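Local coordinates for transcriptional regulatory protein FixJ (Sinorhizobium meliloti, PDB 1D5W) that induces expression of the nitrogen-fixation regulatory genes nifA and fixK once FixL has activated it, here as its receiver domain, at residues H7-E12 and K31-A36; A38-A43 and L66-D71; F21-N26 and T109-A114. The protein carries 3 engineered substitutions. One frame throughout, in Å; residues are numbered along the deposited sequence.

Contact 1: residues H7-E12 and K31-A36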
ATOM      1  N   HIS A   7      -6.779  -7.678 -18.267  1.00 29.18           N
ATOM      2  CA  HIS A   7      -6.414  -9.094 -18.202  1.00 28.49           C
ATOM      3  C   HIS A   7      -6.824  -9.662 -16.849  1.00 31.25           C
ATOM      4  O   HIS A   7      -6.400  -9.172 -15.807  1.00 33.18           O
ATOM      5  CB  HIS A   7      -4.903  -9.251 -18.408  1.00 27.07           C
ATOM      6  CG  HIS A   7      -4.426  -8.764 -19.742  1.00 27.34           C
ATOM      7  ND1 HIS A   7      -4.298  -9.595 -20.835  1.00 27.42           N
ATOM      8  CD2 HIS A   7      -4.098  -7.521 -20.174  1.00 27.02           C
ATOM      9  CE1 HIS A   7      -3.913  -8.885 -21.882  1.00 28.95           C
ATOM     10  NE2 HIS A   7      -3.785  -7.623 -21.510  1.00 30.50           N
ATOM     11  N   ILE A   8      -7.640 -10.711 -16.872  1.00 31.12           N
ATOM     12  CA  ILE A   8      -8.130 -11.309 -15.644  1.00 31.54           C
ATOM     13  C   ILE A   8      -7.456 -12.614 -15.271  1.00 32.56           C
ATOM     14  O   ILE A   8      -7.378 -13.541 -16.072  1.00 30.94           O
ATOM     15  CB  ILE A   8      -9.647 -11.519 -15.735  1.00 29.19           C
ATOM     16  CG1 ILE A   8     -10.317 -10.159 -15.995  1.00 34.13           C
ATOM     17  CG2 ILE A   8     -10.165 -12.166 -14.444  1.00 26.67           C
ATOM     18  CD1 ILE A   8     -11.772 -10.236 -16.370  1.00 35.46           C
ATOM     19  N   VAL A   9      -6.963 -12.673 -14.038  1.00 31.71           N
ATOM     20  CA  VAL A   9      -6.297 -13.865 -13.539  1.00 32.06           C
ATOM     21  C   VAL A   9      -6.961 -14.398 -12.275  1.00 34.18           C
ATOM     22  O   VAL A   9      -7.202 -13.657 -11.319  1.00 33.69           O
ATOM     23  CB  VAL A   9      -4.809 -13.599 -13.207  1.00 28.43           C
ATOM     24  CG1 VAL A   9      -4.155 -14.879 -12.630  1.00 31.79           C
ATOM     25  CG2 VAL A   9      -4.072 -13.161 -14.456  1.00 35.14           C
ATOM     26  N   ASP A  10      -7.257 -15.688 -12.295  1.00 34.39           N
ATOM     27  CA  ASP A  10      -7.836 -16.400 -11.172  1.00 38.96           C
ATOM     28  C   ASP A  10      -7.903 -17.861 -11.609  1.00 45.72           C
ATOM     29  O   ASP A  10      -8.406 -18.167 -12.694  1.00 48.34           O
ATOM     30  CB  ASP A  10      -9.240 -15.890 -10.833  1.00 39.09           C
ATOM     31  CG  ASP A  10      -9.712 -16.371  -9.455  1.00 43.44           C
ATOM     32  OD1 ASP A  10      -9.317 -17.495  -9.060  1.00 42.33           O
ATOM     33  OD2 ASP A  10     -10.470 -15.644  -8.775  1.00 35.06           O
ATOM     34  N   ASP A  11      -7.373 -18.750 -10.774  1.00 46.42           N
ATOM     35  CA  ASP A  11      -7.357 -20.187 -11.052  1.00 46.25           C
ATOM     36  C   ASP A  11      -8.767 -20.754 -11.175  1.00 47.21           C
ATOM     37  O   ASP A  11      -8.971 -21.771 -11.835  1.00 47.20           O
ATOM     38  CB  ASP A  11      -6.649 -20.914  -9.921  1.00 48.26           C
ATOM     39  CG  ASP A  11      -7.202 -20.523  -8.572  1.00 47.54           C
ATOM     40  OD1 ASP A  11      -6.883 -19.412  -8.106  1.00 49.76           O
ATOM     41  OD2 ASP A  11      -7.982 -21.302  -7.989  1.00 55.20           O
ATOM     42  N   GLU A  12      -9.736 -20.110 -10.526  1.00 46.14           N
ATOM     43  CA  GLU A  12     -11.121 -20.578 -10.574  1.00 47.98           C
ATOM     44  C   GLU A  12     -11.867 -20.052 -11.802  1.00 51.20           C
ATOM     45  O   GLU A  12     -12.142 -18.850 -11.909  1.00 52.11           O
ATOM     46  CB  GLU A  12     -11.852 -20.171  -9.291  1.00 48.85           C
ATOM     47  CG  GLU A  12     -11.450 -20.998  -8.068  1.00 53.96           C
ATOM     48  CD  GLU A  12     -11.966 -20.422  -6.753  1.00 55.74           C
ATOM     49  OE1 GLU A  12     -13.194 -20.230  -6.619  1.00 53.77           O
ATOM     50  OE2 GLU A  12     -11.136 -20.165  -5.850  1.00 56.42           O
ATOM     51  N   LYS A  31      -9.542 -10.000 -21.485  1.00 29.07           N
ATOM     52  CA  LYS A  31      -8.863 -11.259 -21.793  1.00 29.63           C
ATOM     53  C   LYS A  31      -8.699 -12.115 -20.528  1.00 31.51           C
ATOM     54  O   LYS A  31      -8.159 -11.640 -19.530  1.00 30.37           O
ATOM     55  CB  LYS A  31      -7.477 -10.990 -22.407  1.00 33.42           C
ATOM     56  CG  LYS A  31      -6.698 -12.244 -22.848  1.00 26.20           C
ATOM     57  CD  LYS A  31      -5.339 -11.840 -23.431  1.00 33.34           C
ATOM     58  CE  LYS A  31      -4.555 -13.030 -23.990  1.00 33.16           C
ATOM     59  NZ  LYS A  31      -5.120 -13.572 -25.262  1.00 35.92           N
ATOM     60  N   MET A  32      -9.162 -13.369 -20.565  1.00 30.11           N
ATOM     61  CA  MET A  32      -9.025 -14.266 -19.411  1.00 33.74           C
ATOM     62  C   MET A  32      -7.728 -15.076 -19.476  1.00 38.37           C
ATOM     63  O   MET A  32      -7.200 -15.361 -20.551  1.00 40.52           O
ATOM     64  CB  MET A  32     -10.194 -15.257 -19.314  1.00 26.76           C
ATOM     65  CG  MET A  32     -11.543 -14.643 -19.039  1.00 35.41           C
ATOM     66  SD  MET A  32     -12.736 -15.846 -18.382  1.00 37.22           S
ATOM     67  CE  MET A  32     -13.457 -16.484 -19.908  1.00 43.56           C
ATOM     68  N   HIS A  33      -7.223 -15.443 -18.308  1.00 39.44           N
ATOM     69  CA  HIS A  33      -6.013 -16.243 -18.198  1.00 41.52           C
ATOM     70  C   HIS A  33      -6.307 -17.327 -17.159  1.00 45.16           C
ATOM     71  O   HIS A  33      -6.947 -17.057 -16.134  1.00 43.48           O
ATOM     72  CB  HIS A  33      -4.851 -15.364 -17.749  1.00 40.08           C
ATOM     73  CG  HIS A  33      -4.489 -14.305 -18.738  1.00 37.61           C
ATOM     74  ND1 HIS A  33      -3.518 -14.484 -19.698  1.00 38.31           N
ATOM     75  CD2 HIS A  33      -5.002 -13.069 -18.948  1.00 37.43           C
ATOM     76  CE1 HIS A  33      -3.446 -13.405 -20.459  1.00 32.04           C
ATOM     77  NE2 HIS A  33      -4.336 -12.531 -20.025  1.00 34.08           N
ATOM     78  N   GLN A  34      -5.842 -18.545 -17.420  1.00 44.22           N
ATOM     79  CA  GLN A  34      -6.094 -19.661 -16.512  1.00 46.81           C
ATOM     80  C   GLN A  34      -5.319 -19.630 -15.205  1.00 44.96           C
ATOM     81  O   GLN A  34      -5.842 -20.010 -14.160  1.00 49.71           O
ATOM     82  CB  GLN A  34      -5.815 -20.984 -17.215  1.00 46.75           C
ATOM     83  CG  GLN A  34      -6.708 -21.226 -18.400  1.00 53.28           C
ATOM     84  CD  GLN A  34      -6.624 -22.650 -18.891  1.00 57.42           C
ATOM     85  OE1 GLN A  34      -7.357 -23.047 -19.794  1.00 62.25           O
ATOM     86  NE2 GLN A  34      -5.727 -23.432 -18.295  1.00 57.51           N
ATOM     87  N   SER A  35      -4.074 -19.183 -15.254  1.00 43.72           N
ATOM     88  CA  SER A  35      -3.272 -19.154 -14.044  1.00 43.05           C
ATOM     89  C   SER A  35      -2.370 -17.951 -14.075  1.00 42.75           C
ATOM     90  O   SER A  35      -2.210 -17.314 -15.119  1.00 41.53           O
ATOM     91  CB  SER A  35      -2.401 -20.402 -13.962  1.00 40.89           C
ATOM     92  OG  SER A  35      -1.403 -20.328 -14.971  1.00 38.56           O
ATOM     93  N   ALA A  36      -1.773 -17.652 -12.924  1.00 42.72           N
ATOM     94  CA  ALA A  36      -0.858 -16.530 -12.825  1.00 45.42           C
ATOM     95  C   ALA A  36       0.386 -16.924 -13.619  1.00 44.81           C
ATOM     96  O   ALA A  36       1.037 -16.081 -14.256  1.00 42.66           O
ATOM     97  CB  ALA A  36      -0.504 -16.263 -11.367  1.00 42.26           C
TER
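H7 and I8 pair in parallel with K31 and M32. Two backbone hydrogen bonds carry the register. I8 N gives a nearly straight bond to K31 O (2.9 Å, 169° at the hydrogen). I8 O takes H33 N at 2.9 Å, in a noticeably bent bond.

The polar side-chain contact is between two buried histidines. H7 ND1 and H33 NE2 are hydrogen-bonded at 3.0 Å, and either may be the donor. Each nitrogen lies at the edge of the other ring, in its plane. The ring planes are nevertheless turned 43° apart, so the pair does not stack. Both residues lie on the same face of the sheet, and CG stands anti to the carbonyl carbon in each (chi1 about -63°), which brings the rings rim to rim. The bond helps to hold both imidazoles in their rotation.

Packing contacts lie nearby and further along. K31 CD lies at the edge of the H7 ring, 3.6 Å from ND1. Towards the C-terminal end of the strands, V9 CG1 reaches A36 CB at 4.1 Å.

Past the strands, D10 OD1 accepts from E12 N at 3.0 Å, forming an Asx turn. S35, at the N-cap of the following helix, holds A38 N with OG. The segments join the two strands of a right-handed beta-alpha-beta unit, and D10 and D11 belong to the magnesium site of the receiver domain.

Contact 2: residues A38-A43 and L66-D71; sequences AFLAFA and LRNLGD
L40 extends with CG anti to the backbone N (chi1 -176°), whereas L69 takes chi1 -71° with CG beside its N. These choices send the two leucine ends between the helices, where they overlap side by side and point opposite ways. L40 CD1 meets L69 CD2 at 3.6 Å. The same L69 methyl also touches A43 CB, at 3.5 Å, so it packs against L40 and against the residue three further on.

The other L69 methyl, CD1, comes to the edge of the F39 ring, 4.2 Å from CE2 and near the ring plane. L40 uses its second branch on a different neighbour: CD2 lies 3.8 Å from N68 CB, with L40 lying across N68, roughly perpendicular to it. No hydrogen bond links the segments. Apolar packing carries the contact.

The helix segments run nearly parallel, 17° apart, with their axes 10.6 Å from each other. That spacing is bridged by side-chain ends. L51 of strand 49-52 touches both F39 and L69, and I74 touches both A43 and L69. This is the side-by-side packing of two helices on one face of a central parallel sheet, as in the CheY-like receiver fold.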
ATOM      1  N   ALA A  38       0.427 -18.728 -16.264  1.00 41.64           N
ATOM      2  CA  ALA A  38       0.072 -18.499 -17.655  1.00 39.61           C
ATOM      3  C   ALA A  38       0.187 -17.017 -17.996  1.00 40.17           C
ATOM      4  O   ALA A  38       0.745 -16.662 -19.040  1.00 35.30           O
ATOM      5  CB  ALA A  38      -1.349 -18.996 -17.928  1.00 36.36           C
ATOM      6  N   PHE A  39      -0.332 -16.146 -17.122  1.00 39.88           N
ATOM      7  CA  PHE A  39      -0.266 -14.715 -17.399  1.00 37.20           C
ATOM      8  C   PHE A  39       1.166 -14.211 -17.393  1.00 37.01           C
ATOM      9  O   PHE A  39       1.536 -13.372 -18.210  1.00 36.32           O
ATOM     10  CB  PHE A  39      -1.069 -13.887 -16.401  1.00 35.21           C
ATOM     11  CG  PHE A  39      -1.023 -12.414 -16.699  1.00 34.66           C
ATOM     12  CD1 PHE A  39      -1.683 -11.900 -17.815  1.00 38.93           C
ATOM     13  CD2 PHE A  39      -0.242 -11.555 -15.931  1.00 36.51           C
ATOM     14  CE1 PHE A  39      -1.561 -10.550 -18.165  1.00 40.83           C
ATOM     15  CE2 PHE A  39      -0.108 -10.201 -16.267  1.00 39.86           C
ATOM     16  CZ  PHE A  39      -0.768  -9.698 -17.386  1.00 42.46           C
ATOM     17  N   LEU A  40       1.968 -14.718 -16.465  1.00 40.86           N
ATOM     18  CA  LEU A  40       3.372 -14.313 -16.372  1.00 45.33           C
ATOM     19  C   LEU A  40       4.114 -14.630 -17.670  1.00 44.66           C
ATOM     20  O   LEU A  40       4.855 -13.803 -18.196  1.00 44.97           O
ATOM     21  CB  LEU A  40       4.045 -15.032 -15.202  1.00 45.53           C
ATOM     22  CG  LEU A  40       5.492 -14.635 -14.918  1.00 46.39           C
ATOM     23  CD1 LEU A  40       5.586 -13.133 -14.716  1.00 44.88           C
ATOM     24  CD2 LEU A  40       5.974 -15.381 -13.678  1.00 47.87           C
ATOM     25  N   ALA A  41       3.893 -15.837 -18.180  1.00 47.25           N
ATOM     26  CA  ALA A  41       4.519 -16.291 -19.417  1.00 47.58           C
ATOM     27  C   ALA A  41       4.144 -15.371 -20.579  1.00 46.84           C
ATOM     28  O   ALA A  41       4.966 -15.085 -21.458  1.00 48.41           O
ATOM     29  CB  ALA A  41       4.081 -17.727 -19.713  1.00 43.00           C
ATOM     30  N   PHE A  42       2.901 -14.897 -20.564  1.00 44.39           N
ATOM     31  CA  PHE A  42       2.375 -14.016 -21.606  1.00 40.06           C
ATOM     32  C   PHE A  42       2.719 -12.542 -21.363  1.00 38.48           C
ATOM     33  O   PHE A  42       2.791 -11.747 -22.300  1.00 39.21           O
ATOM     34  CB  PHE A  42       0.846 -14.189 -21.684  1.00 42.29           C
ATOM     35  CG  PHE A  42       0.174 -13.334 -22.737  1.00 46.02           C
ATOM     36  CD1 PHE A  42       0.249 -13.672 -24.092  1.00 46.61           C
ATOM     37  CD2 PHE A  42      -0.531 -12.187 -22.375  1.00 39.29           C
ATOM     38  CE1 PHE A  42      -0.370 -12.876 -25.071  1.00 47.05           C
ATOM     39  CE2 PHE A  42      -1.153 -11.385 -23.350  1.00 45.62           C
ATOM     40  CZ  PHE A  42      -1.072 -11.731 -24.696  1.00 42.91           C
ATOM     41  N   ALA A  43       2.946 -12.183 -20.104  1.00 40.59           N
ATOM     42  CA  ALA A  43       3.234 -10.787 -19.734  1.00 42.04           C
ATOM     43  C   ALA A  43       4.239 -10.036 -20.608  1.00 42.11           C
ATOM     44  O   ALA A  43       4.021  -8.877 -20.972  1.00 41.10           O
ATOM     45  CB  ALA A  43       3.670 -10.708 -18.254  1.00 37.39           C
ATOM     46  N   LEU A  66       2.747 -10.279  -8.893  1.00 47.87           N
ATOM     47  CA  LEU A  66       3.172  -8.891  -9.028  1.00 46.95           C
ATOM     48  C   LEU A  66       4.672  -8.740  -8.796  1.00 46.40           C
ATOM     49  O   LEU A  66       5.313  -7.928  -9.459  1.00 44.79           O
ATOM     50  CB  LEU A  66       2.399  -7.984  -8.054  1.00 47.47           C
ATOM     51  CG  LEU A  66       0.870  -7.865  -8.170  1.00 46.59           C
ATOM     52  CD1 LEU A  66       0.393  -6.771  -7.222  1.00 41.86           C
ATOM     53  CD2 LEU A  66       0.456  -7.535  -9.603  1.00 43.07           C
ATOM     54  N   ARG A  67       5.229  -9.503  -7.855  1.00 46.54           N
ATOM     55  CA  ARG A  67       6.668  -9.426  -7.589  1.00 46.97           C
ATOM     56  C   ARG A  67       7.422  -9.979  -8.786  1.00 47.95           C
ATOM     57  O   ARG A  67       8.424  -9.403  -9.222  1.00 41.95           O
ATOM     58  CB  ARG A  67       7.059 -10.236  -6.354  1.00 49.81           C
ATOM     59  CG  ARG A  67       6.746  -9.578  -5.026  1.00 55.48           C
ATOM     60  CD  ARG A  67       7.379 -10.380  -3.888  1.00 57.59           C
ATOM     61  NE  ARG A  67       6.754 -10.086  -2.604  1.00 58.08           N
ATOM     62  CZ  ARG A  67       5.796 -10.823  -2.051  1.00 57.84           C
ATOM     63  NH1 ARG A  67       5.353 -11.914  -2.664  1.00 58.36           N
ATOM     64  NH2 ARG A  67       5.265 -10.450  -0.893  1.00 55.42           N
ATOM     65  N   ASN A  68       6.933 -11.101  -9.311  1.00 46.27           N
ATOM     66  CA  ASN A  68       7.542 -11.727 -10.467  1.00 48.02           C
ATOM     67  C   ASN A  68       7.537 -10.768 -11.643  1.00 51.36           C
ATOM     68  O   ASN A  68       8.522 -10.680 -12.381  1.00 52.22           O
ATOM     69  CB  ASN A  68       6.790 -13.001 -10.825  1.00 49.91           C
ATOM     70  CG  ASN A  68       7.096 -14.131  -9.873  1.00 54.87           C
ATOM     71  OD1 ASN A  68       6.338 -15.096  -9.762  1.00 61.42           O
ATOM     72  ND2 ASN A  68       8.223 -14.025  -9.183  1.00 54.09           N
ATOM     73  N   LEU A  69       6.435 -10.042 -11.821  1.00 50.97           N
ATOM     74  CA  LEU A  69       6.355  -9.087 -12.925  1.00 53.19           C
ATOM     75  C   LEU A  69       7.405  -8.011 -12.720  1.00 56.12           C
ATOM     76  O   LEU A  69       8.051  -7.562 -13.675  1.00 56.25           O
ATOM     77  CB  LEU A  69       4.972  -8.439 -12.998  1.00 49.23           C
ATOM     78  CG  LEU A  69       3.810  -9.319 -13.469  1.00 53.88           C
ATOM     79  CD1 LEU A  69       2.511  -8.505 -13.428  1.00 50.39           C
ATOM     80  CD2 LEU A  69       4.084  -9.831 -14.880  1.00 48.99           C
ATOM     81  N   GLY A  70       7.569  -7.600 -11.464  1.00 58.92           N
ATOM     82  CA  GLY A  70       8.548  -6.581 -11.133  1.00 60.12           C
ATOM     83  C   GLY A  70       9.945  -7.056 -11.475  1.00 62.11           C
ATOM     84  O   GLY A  70      10.710  -6.337 -12.114  1.00 63.13           O
ATOM     85  N   ASP A  71      10.278  -8.273 -11.052  1.00 63.16           N
ATOM     86  CA  ASP A  71      11.590  -8.837 -11.332  1.00 66.84           C
ATOM     87  C   ASP A  71      11.890  -8.780 -12.826  1.00 69.25           C
ATOM     88  O   ASP A  71      13.018  -8.490 -13.223  1.00 73.09           O
ATOM     89  CB  ASP A  71      11.669 -10.290 -10.864  1.00 71.23           C
ATOM     90  CG  ASP A  71      11.443 -10.435  -9.375  1.00 75.76           C
ATOM     91  OD1 ASP A  71      11.981  -9.610  -8.601  1.00 75.82           O
ATOM     92  OD2 ASP A  71      10.735 -11.386  -8.979  1.00 81.74           O
TER

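Contact 3: residues F21-N26 and T109-A114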
ATOM      1  N   PHE A  21     -17.270 -11.453 -18.014  1.00 26.22           N
ATOM      2  CA  PHE A  21     -18.543 -11.138 -18.653  1.00 29.08           C
ATOM      3  C   PHE A  21     -19.019  -9.743 -18.211  1.00 30.27           C
ATOM      4  O   PHE A  21     -19.356  -8.894 -19.039  1.00 31.78           O
ATOM      5  CB  PHE A  21     -19.593 -12.207 -18.292  1.00 35.07           C
ATOM      6  CG  PHE A  21     -21.017 -11.794 -18.605  1.00 49.22           C
ATOM      7  CD1 PHE A  21     -21.489 -11.779 -19.924  1.00 50.80           C
ATOM      8  CD2 PHE A  21     -21.872 -11.361 -17.585  1.00 48.63           C
ATOM      9  CE1 PHE A  21     -22.792 -11.336 -20.221  1.00 51.61           C
ATOM     10  CE2 PHE A  21     -23.172 -10.916 -17.874  1.00 49.10           C
ATOM     11  CZ  PHE A  21     -23.631 -10.902 -19.191  1.00 51.41           C
ATOM     12  N   MET A  22     -19.031  -9.504 -16.904  1.00 29.47           N
ATOM     13  CA  MET A  22     -19.464  -8.210 -16.380  1.00 25.98           C
ATOM     14  C   MET A  22     -18.680  -7.047 -17.026  1.00 24.87           C
ATOM     15  O   MET A  22     -19.273  -6.078 -17.516  1.00 23.46           O
ATOM     16  CB  MET A  22     -19.318  -8.203 -14.840  1.00 27.29           C
ATOM     17  CG  MET A  22     -19.879  -6.964 -14.118  1.00 29.44           C
ATOM     18  SD  MET A  22     -18.782  -5.492 -14.206  1.00 32.50           S
ATOM     19  CE  MET A  22     -17.671  -5.847 -12.836  1.00 28.82           C
ATOM     20  N   LEU A  23     -17.358  -7.133 -17.045  1.00 23.00           N
ATOM     21  CA  LEU A  23     -16.573  -6.059 -17.650  1.00 27.72           C
ATOM     22  C   LEU A  23     -16.829  -5.949 -19.162  1.00 32.35           C
ATOM     23  O   LEU A  23     -16.868  -4.839 -19.717  1.00 27.94           O
ATOM     24  CB  LEU A  23     -15.076  -6.269 -17.388  1.00 21.65           C
ATOM     25  CG  LEU A  23     -14.701  -6.228 -15.898  1.00 25.98           C
ATOM     26  CD1 LEU A  23     -13.222  -6.473 -15.728  1.00 21.12           C
ATOM     27  CD2 LEU A  23     -15.101  -4.867 -15.312  1.00 20.89           C
ATOM     28  N   THR A  24     -16.982  -7.099 -19.824  1.00 29.72           N
ATOM     29  CA  THR A  24     -17.251  -7.131 -21.266  1.00 29.05           C
ATOM     30  C   THR A  24     -18.555  -6.368 -21.499  1.00 31.15           C
ATOM     31  O   THR A  24     -18.671  -5.564 -22.431  1.00 28.42           O
ATOM     32  CB  THR A  24     -17.395  -8.586 -21.750  1.00 34.03           C
ATOM     33  OG1 THR A  24     -16.094  -9.173 -21.855  1.00 37.34           O
ATOM     34  CG2 THR A  24     -18.061  -8.650 -23.087  1.00 43.05           C
ATOM     35  N   MET A  25     -19.525  -6.605 -20.622  1.00 29.71           N
ATOM     36  CA  MET A  25     -20.818  -5.937 -20.691  1.00 28.99           C
ATOM     37  C   MET A  25     -20.724  -4.435 -20.442  1.00 33.31           C
ATOM     38  O   MET A  25     -21.671  -3.700 -20.707  1.00 34.84           O
ATOM     39  CB  MET A  25     -21.774  -6.571 -19.685  1.00 31.25           C
ATOM     40  CG  MET A  25     -22.255  -7.957 -20.119  1.00 39.41           C
ATOM     41  SD  MET A  25     -23.177  -7.839 -21.680  1.00 42.35           S
ATOM     42  CE  MET A  25     -24.757  -7.328 -21.055  1.00 43.13           C
ATOM     43  N   ASN A  26     -19.591  -3.973 -19.926  1.00 30.01           N
ATOM     44  CA  ASN A  26     -19.427  -2.542 -19.682  1.00 33.97           C
ATOM     45  C   ASN A  26     -18.482  -1.851 -20.680  1.00 33.86           C
ATOM     46  O   ASN A  26     -17.898  -0.810 -20.379  1.00 32.03           O
ATOM     47  CB  ASN A  26     -18.984  -2.302 -18.236  1.00 28.48           C
ATOM     48  CG  ASN A  26     -20.139  -2.425 -17.259  1.00 33.97           C
ATOM     49  OD1 ASN A  26     -20.914  -1.487 -17.090  1.00 31.49           O
ATOM     50  ND2 ASN A  26     -20.282  -3.595 -16.638  1.00 30.41           N
ATOM     51  N   THR A 109     -19.329  -1.078  -9.904  1.00 41.96           N
ATOM     52  CA  THR A 109     -18.852   0.296  -9.885  1.00 37.09           C
ATOM     53  C   THR A 109     -17.437   0.401  -9.325  1.00 34.06           C
ATOM     54  O   THR A 109     -16.594   1.113  -9.870  1.00 39.13           O
ATOM     55  CB  THR A 109     -19.827   1.178  -9.049  1.00 46.17           C
ATOM     56  OG1 THR A 109     -20.881   1.652  -9.895  1.00 44.64           O
ATOM     57  CG2 THR A 109     -19.113   2.359  -8.409  1.00 45.43           C
ATOM     58  N   VAL A 110     -17.174  -0.319  -8.240  1.00 33.92           N
ATOM     59  CA  VAL A 110     -15.858  -0.294  -7.590  1.00 32.10           C
ATOM     60  C   VAL A 110     -14.693  -0.787  -8.451  1.00 29.99           C
ATOM     61  O   VAL A 110     -13.685  -0.090  -8.603  1.00 32.78           O
ATOM     62  CB  VAL A 110     -15.885  -1.114  -6.271  1.00 33.48           C
ATOM     63  CG1 VAL A 110     -14.468  -1.326  -5.736  1.00 34.16           C
ATOM     64  CG2 VAL A 110     -16.751  -0.384  -5.239  1.00 33.58           C
ATOM     65  N   ILE A 111     -14.817  -1.984  -9.014  1.00 30.40           N
ATOM     66  CA  ILE A 111     -13.734  -2.520  -9.830  1.00 26.67           C
ATOM     67  C   ILE A 111     -13.611  -1.725 -11.135  1.00 25.56           C
ATOM     68  O   ILE A 111     -12.494  -1.457 -11.600  1.00 24.16           O
ATOM     69  CB  ILE A 111     -13.944  -4.045 -10.087  1.00 29.56           C
ATOM     70  CG1 ILE A 111     -12.695  -4.659 -10.732  1.00 32.02           C
ATOM     71  CG2 ILE A 111     -15.167  -4.261 -10.952  1.00 28.63           C
ATOM     72  CD1 ILE A 111     -11.403  -4.469  -9.929  1.00 32.97           C
ATOM     73  N   ILE A 112     -14.749  -1.307 -11.703  1.00 26.23           N
ATOM     74  CA  ILE A 112     -14.737  -0.519 -12.938  1.00 27.94           C
ATOM     75  C   ILE A 112     -13.905   0.769 -12.733  1.00 35.90           C
ATOM     76  O   ILE A 112     -12.969   1.063 -13.504  1.00 31.56           O
ATOM     77  CB  ILE A 112     -16.203  -0.155 -13.400  1.00 29.48           C
ATOM     78  CG1 ILE A 112     -16.922  -1.422 -13.890  1.00 31.98           C
ATOM     79  CG2 ILE A 112     -16.181   0.882 -14.543  1.00 23.30           C
ATOM     80  CD1 ILE A 112     -18.360  -1.208 -14.347  1.00 30.78           C
ATOM     81  N   GLU A 113     -14.231   1.521 -11.678  1.00 36.79           N
ATOM     82  CA  GLU A 113     -13.519   2.768 -11.386  1.00 40.02           C
ATOM     83  C   GLU A 113     -12.041   2.515 -11.125  1.00 33.21           C
ATOM     84  O   GLU A 113     -11.188   3.303 -11.542  1.00 33.47           O
ATOM     85  CB  GLU A 113     -14.119   3.484 -10.168  1.00 43.89           C
ATOM     86  CG  GLU A 113     -15.583   3.841 -10.299  1.00 61.53           C
ATOM     87  CD  GLU A 113     -16.086   4.648  -9.106  1.00 74.40           C
ATOM     88  OE1 GLU A 113     -15.757   5.857  -9.027  1.00 79.26           O
ATOM     89  OE2 GLU A 113     -16.795   4.074  -8.243  1.00 76.03           O
ATOM     90  N   ALA A 114     -11.728   1.432 -10.422  1.00 26.54           N
ATOM     91  CA  ALA A 114     -10.325   1.156 -10.167  1.00 27.90           C
ATOM     92  C   ALA A 114      -9.623   0.781 -11.490  1.00 30.03           C
ATOM     93  O   ALA A 114      -8.455   1.117 -11.700  1.00 26.30           O
ATOM     94  CB  ALA A 114     -10.185   0.055  -9.124  1.00 25.80           C
TER
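The nearest CA atoms are those of L23 and I112, 7.5 Å apart, where the C-terminal part of helix 13-24 and the residues that follow face a turn of helix 108-119. No hydrogen bond joins the segments; their side chains meet.

I112 carries much of the contact. Its CG1 stands beside the backbone N (chi1 -70°), and the chain then runs straight on to CD1. This methyl meets the amide of N26, with CG at 3.6 Å and both OD1 and ND2 at 3.8 Å. N26 stands almost square to the I112 chain. The amide is steadied from its own segment: N26 ND2 donates to M22 O at 2.8 Å. The bond is bent (148°), and the donor sits 42° out of the carbonyl plane. It ties N26 back to M22, four residues earlier, and the I112 methyl packs against the same amide.

M22 reaches over with a chain that bends at chi2 and chi3, bringing its terminal CE to I111 CG2 at 3.5 Å. Its SD is a looser neighbour of I112 CD1, at 4.3 Å. L23 lies alongside I112 and points the other way, with its CD2 4.1 Å from I112 CG1.

Helices 13-24 and 108-119 pack here on one side of the sheet. I111 reaches down to I79 and I81 of strand 78-82. L23 touches V30 of strand 29-33 and I115 of helix 108-119. F28, in the loop leading to strand 29-33, covers another part of I112.

The three contacts lie within one receiver domain. Contact 1 is in the sheet, and contacts 2 and 3 pack helices on its two sides, with centres about 23 Å apart and no touch between them. Contact 1 meets both. F39 of contact 2 packs on H7, V9 and H33, its CD1 3.5 Å from H33 NE2. On the other side I8 CD1 lies 4.1 Å from L23 CD1 of contact 3. D10 and D11 of contact 1 belong to the magnesium site with D54 and R56; D54, the predicted phosphorylation site, is not modelled here. The nearest side chains of contacts 2 and 3 to D10, F39 and I111, are about 10 and 11 Å away.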